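Local coordinates for C-domain type II peptide synthetase (Streptomyces globisporus, PDB 4ZNM), which is a condensation-domain protein of a type II peptide synthetase, probably built of two acetyltransferase-like halves, at residues Q24-M29 and L345-L350; N312-R317 and E339-E344. All blocks are in the same frame, centred on the assembly; numbering follows the deposited sequence.

Contact 1. Residues Q24-M29 and L345-L350; sequences QEFLCM and LPFSRL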
ATOM      1  N   GLN A  24      -3.146  -8.561 -10.680  1.00 22.43           N
ATOM      2  CA  GLN A  24      -4.336  -8.030 -11.337  1.00 23.66           C
ATOM      3  C   GLN A  24      -5.469  -9.093 -11.348  1.00 24.04           C
ATOM      4  O   GLN A  24      -6.645  -8.749 -11.217  1.00 24.79           O
ATOM      5  CB  GLN A  24      -3.971  -7.556 -12.740  1.00 23.19           C
ATOM      6  CG  GLN A  24      -3.166  -6.240 -12.663  1.00 22.18           C
ATOM      7  CD  GLN A  24      -2.492  -5.826 -13.956  1.00 22.29           C
ATOM      8  OE1 GLN A  24      -2.364  -6.618 -14.882  1.00 26.63           O
ATOM      9  NE2 GLN A  24      -2.013  -4.570 -14.000  1.00 26.36           N
ATOM     10  N   GLU A  25      -5.111 -10.366 -11.485  1.00 24.60           N
ATOM     11  CA  GLU A  25      -6.078 -11.471 -11.305  1.00 27.93           C
ATOM     12  C   GLU A  25      -6.733 -11.456  -9.920  1.00 27.74           C
ATOM     13  O   GLU A  25      -7.950 -11.652  -9.768  1.00 26.03           O
ATOM     14  CB  GLU A  25      -5.404 -12.833 -11.485  1.00 32.94           C
ATOM     15  CG  GLU A  25      -5.109 -13.215 -12.898  1.00 43.90           C
ATOM     16  CD  GLU A  25      -4.526 -14.628 -13.030  1.00 46.69           C
ATOM     17  OE1 GLU A  25      -4.459 -15.402 -12.031  1.00 49.37           O
ATOM     18  OE2 GLU A  25      -4.127 -14.948 -14.166  1.00 39.89           O
ATOM     19  N   PHE A  26      -5.906 -11.265  -8.906  1.00 25.14           N
ATOM     20  CA  PHE A  26      -6.409 -11.117  -7.548  1.00 24.01           C
ATOM     21  C   PHE A  26      -7.419  -9.970  -7.508  1.00 23.92           C
ATOM     22  O   PHE A  26      -8.492 -10.123  -6.964  1.00 24.89           O
ATOM     23  CB  PHE A  26      -5.238 -10.899  -6.574  1.00 22.95           C
ATOM     24  CG  PHE A  26      -5.630 -10.322  -5.242  1.00 22.36           C
ATOM     25  CD1 PHE A  26      -6.116 -11.120  -4.242  1.00 23.80           C
ATOM     26  CD2 PHE A  26      -5.473  -8.978  -4.991  1.00 22.09           C
ATOM     27  CE1 PHE A  26      -6.440 -10.584  -3.037  1.00 22.17           C
ATOM     28  CE2 PHE A  26      -5.814  -8.445  -3.782  1.00 28.76           C
ATOM     29  CZ  PHE A  26      -6.284  -9.244  -2.808  1.00 21.35           C
ATOM     30  N   LEU A  27      -7.105  -8.831  -8.113  1.00 23.79           N
ATOM     31  CA  LEU A  27      -8.041  -7.703  -8.110  1.00 23.81           C
ATOM     32  C   LEU A  27      -9.385  -8.046  -8.808  1.00 24.59           C
ATOM     33  O   LEU A  27     -10.429  -7.579  -8.380  1.00 24.83           O
ATOM     34  CB  LEU A  27      -7.396  -6.463  -8.773  1.00 22.71           C
ATOM     35  CG  LEU A  27      -6.127  -5.911  -8.038  1.00 21.89           C
ATOM     36  CD1 LEU A  27      -5.465  -4.795  -8.797  1.00 21.16           C
ATOM     37  CD2 LEU A  27      -6.469  -5.430  -6.653  1.00 20.99           C
ATOM     38  N   CYS A  28      -9.332  -8.830  -9.886  1.00 25.37           N
ATOM     39  CA  CYS A  28     -10.552  -9.309 -10.555  1.00 27.20           C
ATOM     40  C   CYS A  28     -11.512  -9.989  -9.590  1.00 27.20           C
ATOM     41  O   CYS A  28     -12.727  -9.900  -9.762  1.00 28.04           O
ATOM     42  CB  CYS A  28     -10.226 -10.281 -11.679  1.00 34.49           C
ATOM     43  SG  CYS A  28      -9.548  -9.473 -13.121  1.00 36.73           S
HETATM   44  N   MSE A  29     -10.971 -10.643  -8.568  1.00 26.78           N
HETATM   45  CA  MSE A  29     -11.819 -11.339  -7.618  1.00 27.32           C
HETATM   46  C   MSE A  29     -12.695 -10.318  -6.875  1.00 27.08           C
HETATM   47  O   MSE A  29     -13.733 -10.689  -6.316  1.00 27.79           O
HETATM   48  CB  MSE A  29     -10.992 -12.163  -6.614  1.00 27.05           C
HETATM   49  CG  MSE A  29     -10.086 -13.225  -7.237  1.00 33.50           C
HETATM   50 SE   MSE A  29      -8.894 -14.166  -5.924  0.75 41.85          SE
HETATM   51  CE  MSE A  29     -10.153 -14.261  -4.522  1.00 28.77           C
ATOM     52  N   LEU A 345       3.265 -17.876  -2.389  1.00 27.45           N
ATOM     53  CA  LEU A 345       2.677 -18.043  -3.717  1.00 27.13           C
ATOM     54  C   LEU A 345       1.773 -16.884  -4.116  1.00 26.82           C
ATOM     55  O   LEU A 345       1.115 -16.286  -3.256  1.00 26.27           O
ATOM     56  CB  LEU A 345       1.852 -19.333  -3.762  1.00 27.53           C
ATOM     57  CG  LEU A 345       2.581 -20.676  -3.603  1.00 31.19           C
ATOM     58  CD1 LEU A 345       1.551 -21.779  -3.564  1.00 31.28           C
ATOM     59  CD2 LEU A 345       3.576 -20.907  -4.744  1.00 29.39           C
ATOM     60  N   PRO A 346       1.685 -16.608  -5.424  1.00 27.60           N
ATOM     61  CA  PRO A 346       0.668 -15.644  -5.859  1.00 27.51           C
ATOM     62  C   PRO A 346      -0.705 -16.096  -5.392  1.00 32.08           C
ATOM     63  O   PRO A 346      -1.111 -17.234  -5.691  1.00 29.36           O
ATOM     64  CB  PRO A 346       0.764 -15.666  -7.389  1.00 28.69           C
ATOM     65  CG  PRO A 346       1.955 -16.518  -7.723  1.00 30.77           C
ATOM     66  CD  PRO A 346       2.247 -17.366  -6.555  1.00 28.77           C
ATOM     67  N   PHE A 347      -1.417 -15.216  -4.691  1.00 26.51           N
ATOM     68  CA  PHE A 347      -2.641 -15.614  -4.026  1.00 26.26           C
ATOM     69  C   PHE A 347      -3.684 -16.205  -4.985  1.00 27.23           C
ATOM     70  O   PHE A 347      -4.400 -17.121  -4.610  1.00 27.42           O
ATOM     71  CB  PHE A 347      -3.250 -14.430  -3.267  1.00 25.54           C
ATOM     72  CG  PHE A 347      -4.392 -14.821  -2.365  1.00 25.31           C
ATOM     73  CD1 PHE A 347      -5.678 -14.445  -2.652  1.00 25.67           C
ATOM     74  CD2 PHE A 347      -4.169 -15.578  -1.232  1.00 24.94           C
ATOM     75  CE1 PHE A 347      -6.741 -14.802  -1.814  1.00 26.28           C
ATOM     76  CE2 PHE A 347      -5.221 -15.930  -0.398  1.00 27.15           C
ATOM     77  CZ  PHE A 347      -6.502 -15.544  -0.697  1.00 27.31           C
ATOM     78  N   SER A 348      -3.779 -15.686  -6.209  1.00 30.09           N
ATOM     79  CA  SER A 348      -4.785 -16.169  -7.155  1.00 35.81           C
ATOM     80  C   SER A 348      -4.549 -17.646  -7.513  1.00 36.68           C
ATOM     81  O   SER A 348      -5.492 -18.362  -7.856  1.00 34.53           O
ATOM     82  CB  SER A 348      -4.793 -15.308  -8.428  1.00 36.02           C
ATOM     83  OG  SER A 348      -3.592 -15.509  -9.145  1.00 34.34           O
ATOM     84  N   ARG A 349      -3.308 -18.105  -7.377  1.00 35.52           N
ATOM     85  CA  ARG A 349      -2.968 -19.522  -7.541  1.00 40.31           C
ATOM     86  C   ARG A 349      -3.098 -20.353  -6.256  1.00 40.33           C
ATOM     87  O   ARG A 349      -3.278 -21.569  -6.300  1.00 43.68           O
ATOM     88  CB  ARG A 349      -1.527 -19.656  -8.069  1.00 40.92           C
ATOM     89  CG  ARG A 349      -1.359 -19.242  -9.534  1.00 53.42           C
ATOM     90  CD  ARG A 349      -2.172 -20.121 -10.496  1.00 62.30           C
ATOM     91  NE  ARG A 349      -2.165 -19.589 -11.862  1.00 66.34           N
ATOM     92  CZ  ARG A 349      -1.274 -19.910 -12.799  1.00 64.61           C
ATOM     93  NH1 ARG A 349      -1.360 -19.362 -14.009  1.00 64.29           N
ATOM     94  NH2 ARG A 349      -0.291 -20.766 -12.531  1.00 64.96           N
ATOM     95  N   LEU A 350      -2.970 -19.698  -5.116  1.00 36.28           N
ATOM     96  CA  LEU A 350      -3.076 -20.390  -3.843  1.00 31.09           C
ATOM     97  C   LEU A 350      -4.542 -20.644  -3.476  1.00 36.63           C
ATOM     98  O   LEU A 350      -4.880 -21.710  -3.015  1.00 33.50           O
ATOM     99  CB  LEU A 350      -2.398 -19.582  -2.743  1.00 30.76           C
ATOM    100  CG  LEU A 350      -2.678 -19.995  -1.293  1.00 29.60           C
ATOM    101  CD1 LEU A 350      -2.333 -21.459  -1.116  1.00 40.03           C
ATOM    102  CD2 LEU A 350      -1.908 -19.157  -0.299  1.00 40.07           C
TER
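Glu-25 and Ser-348 form the polar part of a contact between two short helices. Here helix 22-28, an early helix of this condensation-domain fold, meets helix 347-350, more than 300 residues later in the chain. The backbones run close, with Phe-26 CA 5.3 Å from Ser-348 CA.

Along the first helix, Glu-25 comes first. Its chain is extended beyond CG and reaches across to the second helix. OE1 accepts a hydrogen bond of 3.0 Å from Ser-348 OG. The hydroxyl arrives on the anti side of the carboxylate, 27° out of its plane. Ser-348 OG sits between its own backbone N and carbonyl carbon (chi1 68°), which turns it to the glutamate. The two CB atoms, Glu-25 CB and Ser-348 CB, are also close, at 4.0 Å. The other oxygen, OE2, forms a salt bridge with Arg-201, so the carboxylate is gripped at both oxygens. That charge pair probably favours the ionised form of Glu-25.

Phe-26 follows and meets Phe-347. CD1 of Phe-26 lies 3.7 Å from CD1 of Phe-347. The rings are turned 81° apart, with the ring centroids of Phe-26 and Phe-347 separated by 6.0 Å. They approach obliquely, through their CD1 corners. Phe-313 meets both rings, and an aromatic cluster is built from three parts of the chain.

Met-29, modelled as selenomethionine, comes last. It is exposed and bends back toward the same phenylalanine, placing its methyl CE 4.4 Å from Phe-347 CE1.

Contact 2. Residues N312-R317 and E339-E344; sequences NFLPLR and EAFTHE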
ATOM      1  N   ASN A 312       1.476  -8.767  -2.971  1.00 24.49           N
ATOM      2  CA  ASN A 312       0.832 -10.093  -2.982  1.00 22.74           C
ATOM      3  C   ASN A 312       0.156 -10.391  -1.630  1.00 25.43           C
ATOM      4  O   ASN A 312       0.748 -10.287  -0.572  1.00 22.84           O
ATOM      5  CB  ASN A 312       1.863 -11.153  -3.334  1.00 23.52           C
ATOM      6  CG  ASN A 312       1.277 -12.544  -3.400  1.00 20.95           C
ATOM      7  OD1 ASN A 312       0.203 -12.767  -3.990  1.00 24.25           O
ATOM      8  ND2 ASN A 312       1.978 -13.490  -2.794  1.00 23.11           N
ATOM      9  N   PHE A 313      -1.129 -10.683  -1.710  1.00 22.11           N
ATOM     10  CA  PHE A 313      -1.973 -11.049  -0.573  1.00 21.77           C
ATOM     11  C   PHE A 313      -1.447 -12.355   0.020  1.00 23.46           C
ATOM     12  O   PHE A 313      -1.312 -13.347  -0.693  1.00 25.89           O
ATOM     13  CB  PHE A 313      -3.413 -11.168  -1.111  1.00 28.16           C
ATOM     14  CG  PHE A 313      -4.495 -11.289  -0.082  1.00 24.48           C
ATOM     15  CD1 PHE A 313      -5.161 -10.162   0.389  1.00 34.48           C
ATOM     16  CD2 PHE A 313      -4.912 -12.553   0.349  1.00 29.13           C
ATOM     17  CE1 PHE A 313      -6.219 -10.273   1.280  1.00 29.61           C
ATOM     18  CE2 PHE A 313      -5.962 -12.677   1.243  1.00 33.61           C
ATOM     19  CZ  PHE A 313      -6.620 -11.527   1.703  1.00 34.17           C
ATOM     20  N   LEU A 314      -1.093 -12.336   1.301  1.00 25.06           N
ATOM     21  CA  LEU A 314      -0.321 -13.413   1.908  1.00 23.28           C
ATOM     22  C   LEU A 314      -0.918 -13.788   3.276  1.00 24.99           C
ATOM     23  O   LEU A 314      -0.823 -13.018   4.237  1.00 29.25           O
ATOM     24  CB  LEU A 314       1.138 -12.991   2.069  1.00 25.98           C
ATOM     25  CG  LEU A 314       2.068 -13.996   2.752  1.00 31.05           C
ATOM     26  CD1 LEU A 314       2.188 -15.270   1.915  1.00 24.31           C
ATOM     27  CD2 LEU A 314       3.446 -13.386   3.045  1.00 28.79           C
ATOM     28  N   PRO A 315      -1.556 -14.957   3.373  1.00 25.46           N
ATOM     29  CA  PRO A 315      -2.237 -15.225   4.648  1.00 26.12           C
ATOM     30  C   PRO A 315      -1.290 -15.722   5.737  1.00 22.74           C
ATOM     31  O   PRO A 315      -0.459 -16.600   5.502  1.00 29.41           O
ATOM     32  CB  PRO A 315      -3.278 -16.282   4.276  1.00 28.47           C
ATOM     33  CG  PRO A 315      -2.811 -16.873   2.991  1.00 35.27           C
ATOM     34  CD  PRO A 315      -2.010 -15.841   2.289  1.00 32.44           C
ATOM     35  N   LEU A 316      -1.426 -15.128   6.919  1.00 24.13           N
ATOM     36  CA  LEU A 316      -0.576 -15.436   8.075  1.00 23.19           C
ATOM     37  C   LEU A 316      -1.439 -16.057   9.151  1.00 27.35           C
ATOM     38  O   LEU A 316      -2.276 -15.368   9.730  1.00 25.91           O
ATOM     39  CB  LEU A 316       0.102 -14.168   8.614  1.00 22.42           C
ATOM     40  CG  LEU A 316       0.970 -13.434   7.600  1.00 22.57           C
ATOM     41  CD1 LEU A 316       1.627 -12.210   8.169  1.00 30.40           C
ATOM     42  CD2 LEU A 316       2.016 -14.342   7.009  1.00 26.37           C
ATOM     43  N   ARG A 317      -1.249 -17.351   9.391  1.00 26.79           N
ATOM     44  CA  ARG A 317      -2.026 -18.065  10.397  1.00 25.35           C
ATOM     45  C   ARG A 317      -1.187 -18.388  11.607  1.00 26.74           C
ATOM     46  O   ARG A 317      -0.205 -19.091  11.484  1.00 26.12           O
ATOM     47  CB  ARG A 317      -2.573 -19.360   9.837  1.00 30.59           C
ATOM     48  CG  ARG A 317      -3.428 -20.127  10.830  1.00 31.84           C
ATOM     49  CD  ARG A 317      -3.962 -21.394  10.215  1.00 28.66           C
ATOM     50  NE  ARG A 317      -5.045 -21.993  11.006  1.00 30.10           N
ATOM     51  CZ  ARG A 317      -5.553 -23.201  10.782  1.00 32.74           C
ATOM     52  NH1 ARG A 317      -5.075 -23.966   9.815  1.00 33.53           N
ATOM     53  NH2 ARG A 317      -6.560 -23.640  11.504  1.00 37.20           N
ATOM     54  N   GLU A 339       7.878 -18.998   7.556  1.00 25.64           N
ATOM     55  CA  GLU A 339       7.445 -20.048   6.631  1.00 25.91           C
ATOM     56  C   GLU A 339       6.525 -19.495   5.531  1.00 27.58           C
ATOM     57  O   GLU A 339       6.500 -20.035   4.430  1.00 34.50           O
ATOM     58  CB  GLU A 339       6.799 -21.191   7.395  1.00 34.35           C
ATOM     59  CG  GLU A 339       5.728 -20.764   8.286  1.00 51.15           C
ATOM     60  CD  GLU A 339       5.133 -21.909   9.044  1.00 54.61           C
ATOM     61  OE1 GLU A 339       3.965 -21.746   9.465  1.00 49.23           O
ATOM     62  OE2 GLU A 339       5.835 -22.940   9.218  1.00 56.75           O
ATOM     63  N   ALA A 340       5.844 -18.381   5.785  1.00 31.79           N
ATOM     64  CA  ALA A 340       4.936 -17.817   4.783  1.00 27.86           C
ATOM     65  C   ALA A 340       5.754 -17.292   3.606  1.00 31.16           C
ATOM     66  O   ALA A 340       5.447 -17.571   2.450  1.00 34.70           O
ATOM     67  CB  ALA A 340       4.083 -16.710   5.378  1.00 31.49           C
ATOM     68  N   PHE A 341       6.827 -16.568   3.904  1.00 24.83           N
ATOM     69  CA  PHE A 341       7.659 -16.034   2.858  1.00 29.79           C
ATOM     70  C   PHE A 341       8.429 -17.156   2.160  1.00 26.30           C
ATOM     71  O   PHE A 341       8.637 -17.094   0.959  1.00 29.94           O
ATOM     72  CB  PHE A 341       8.612 -14.970   3.427  1.00 37.15           C
ATOM     73  CG  PHE A 341       7.919 -13.673   3.804  1.00 44.22           C
ATOM     74  CD1 PHE A 341       7.379 -12.853   2.824  1.00 49.11           C
ATOM     75  CD2 PHE A 341       7.821 -13.271   5.126  1.00 57.45           C
ATOM     76  CE1 PHE A 341       6.745 -11.674   3.160  1.00 50.41           C
ATOM     77  CE2 PHE A 341       7.192 -12.079   5.464  1.00 62.25           C
ATOM     78  CZ  PHE A 341       6.649 -11.286   4.480  1.00 55.81           C
ATOM     79  N   THR A 342       8.852 -18.180   2.892  1.00 26.89           N
ATOM     80  CA  THR A 342       9.559 -19.298   2.249  1.00 31.40           C
ATOM     81  C   THR A 342       8.682 -19.953   1.197  1.00 31.87           C
ATOM     82  O   THR A 342       9.142 -20.312   0.110  1.00 34.58           O
ATOM     83  CB  THR A 342       9.986 -20.362   3.266  1.00 38.15           C
ATOM     84  OG1 THR A 342      11.005 -19.812   4.093  1.00 38.69           O
ATOM     85  CG2 THR A 342      10.520 -21.632   2.574  1.00 41.13           C
ATOM     86  N   HIS A 343       7.402 -20.094   1.519  1.00 28.70           N
ATOM     87  CA  HIS A 343       6.494 -20.805   0.623  1.00 35.56           C
ATOM     88  C   HIS A 343       5.572 -19.882  -0.119  1.00 28.20           C
ATOM     89  O   HIS A 343       4.528 -20.311  -0.615  1.00 28.37           O
ATOM     90  CB  HIS A 343       5.663 -21.812   1.402  1.00 34.39           C
ATOM     91  CG  HIS A 343       6.479 -22.900   2.022  1.00 35.72           C
ATOM     92  ND1 HIS A 343       7.009 -23.938   1.285  1.00 39.54           N
ATOM     93  CD2 HIS A 343       6.845 -23.119   3.307  1.00 41.01           C
ATOM     94  CE1 HIS A 343       7.663 -24.759   2.096  1.00 41.33           C
ATOM     95  NE2 HIS A 343       7.573 -24.289   3.327  1.00 40.25           N
ATOM     96  N   GLU A 344       5.957 -18.619  -0.225  1.00 27.23           N
ATOM     97  CA  GLU A 344       5.028 -17.638  -0.770  1.00 26.04           C
ATOM     98  C   GLU A 344       4.569 -18.025  -2.172  1.00 26.72           C
ATOM     99  O   GLU A 344       5.367 -18.390  -3.039  1.00 27.61           O
ATOM    100  CB  GLU A 344       5.641 -16.233  -0.808  1.00 29.50           C
ATOM    101  CG  GLU A 344       4.664 -15.223  -1.375  1.00 31.00           C
ATOM    102  CD  GLU A 344       5.126 -13.746  -1.323  1.00 33.09           C
ATOM    103  OE1 GLU A 344       6.205 -13.471  -0.769  1.00 31.05           O
ATOM    104  OE2 GLU A 344       4.396 -12.872  -1.869  1.00 28.81           O
TER
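Leu-314 carries the apolar part of this contact, meeting Ala-340, Phe-341 and Glu-344. Its CB points from the strand toward the segment 339-344. CG stands anti to the backbone N (chi1 177°), and the two methyls divide the partners. CD1 lies 4.0 Å from Ala-340 O and 4.1 Å from Glu-344 CG. CD2 turns to the ring of Phe-341 and sits over one face. It is 4.1 Å from the centroid of the Phe-341 ring and 26° off the ring normal, a CH-pi contact offset toward the rim. The same methyl also touches Ala-340 CB.

Strand 312-319 pairs antiparallel with strand 288-295 in the condensation-domain fold. The short helix 339-342 packs against the strand, and Trp-216 of helix 207-219 touches both Leu-314 and Ala-340. Further along the strand, Leu-316 CD2 meets Ala-340 CB at 3.5 Å, so that one small methyl faces two leucines.

At the other end of the strand segment the contact is polar. Glu-344 runs extended beyond CG to Asn-312, the two side chains coming from opposite directions. Asn-312 ND2 donates to Glu-344 OE2 at 2.7 Å, with an N-H...O angle of 169°. The amide and carboxylate are nearly coplanar, and the anti lone pair of OE2 is used. Ser-295 OG, from the paired strand, also hydrogen-bonds OE2.

Contacts 1 and 2 share one continuous piece of chain, since Glu-344 is followed directly by Leu-345. Their centres are about 13 Å apart. Asn-312 of contact 2 joins them through both ends of its amide. Asn-312 ND2 lies 3.0 Å from Leu-345 O, and Asn-312 OD1 lies 3.0 Å from Phe-347 N, both probable hydrogen bonds. The start of the strand is thus joined to the turn that leads from helix 339-342 into helix 347-350. Phe-347 CB also packs 3.4 Å from Phe-313 O. No residue of either contact is a ligand of the sodium site formed by Ser-130, Glu-133 and Pro-135. The modified Cys-337 comes two residues before Glu-339 of contact 2.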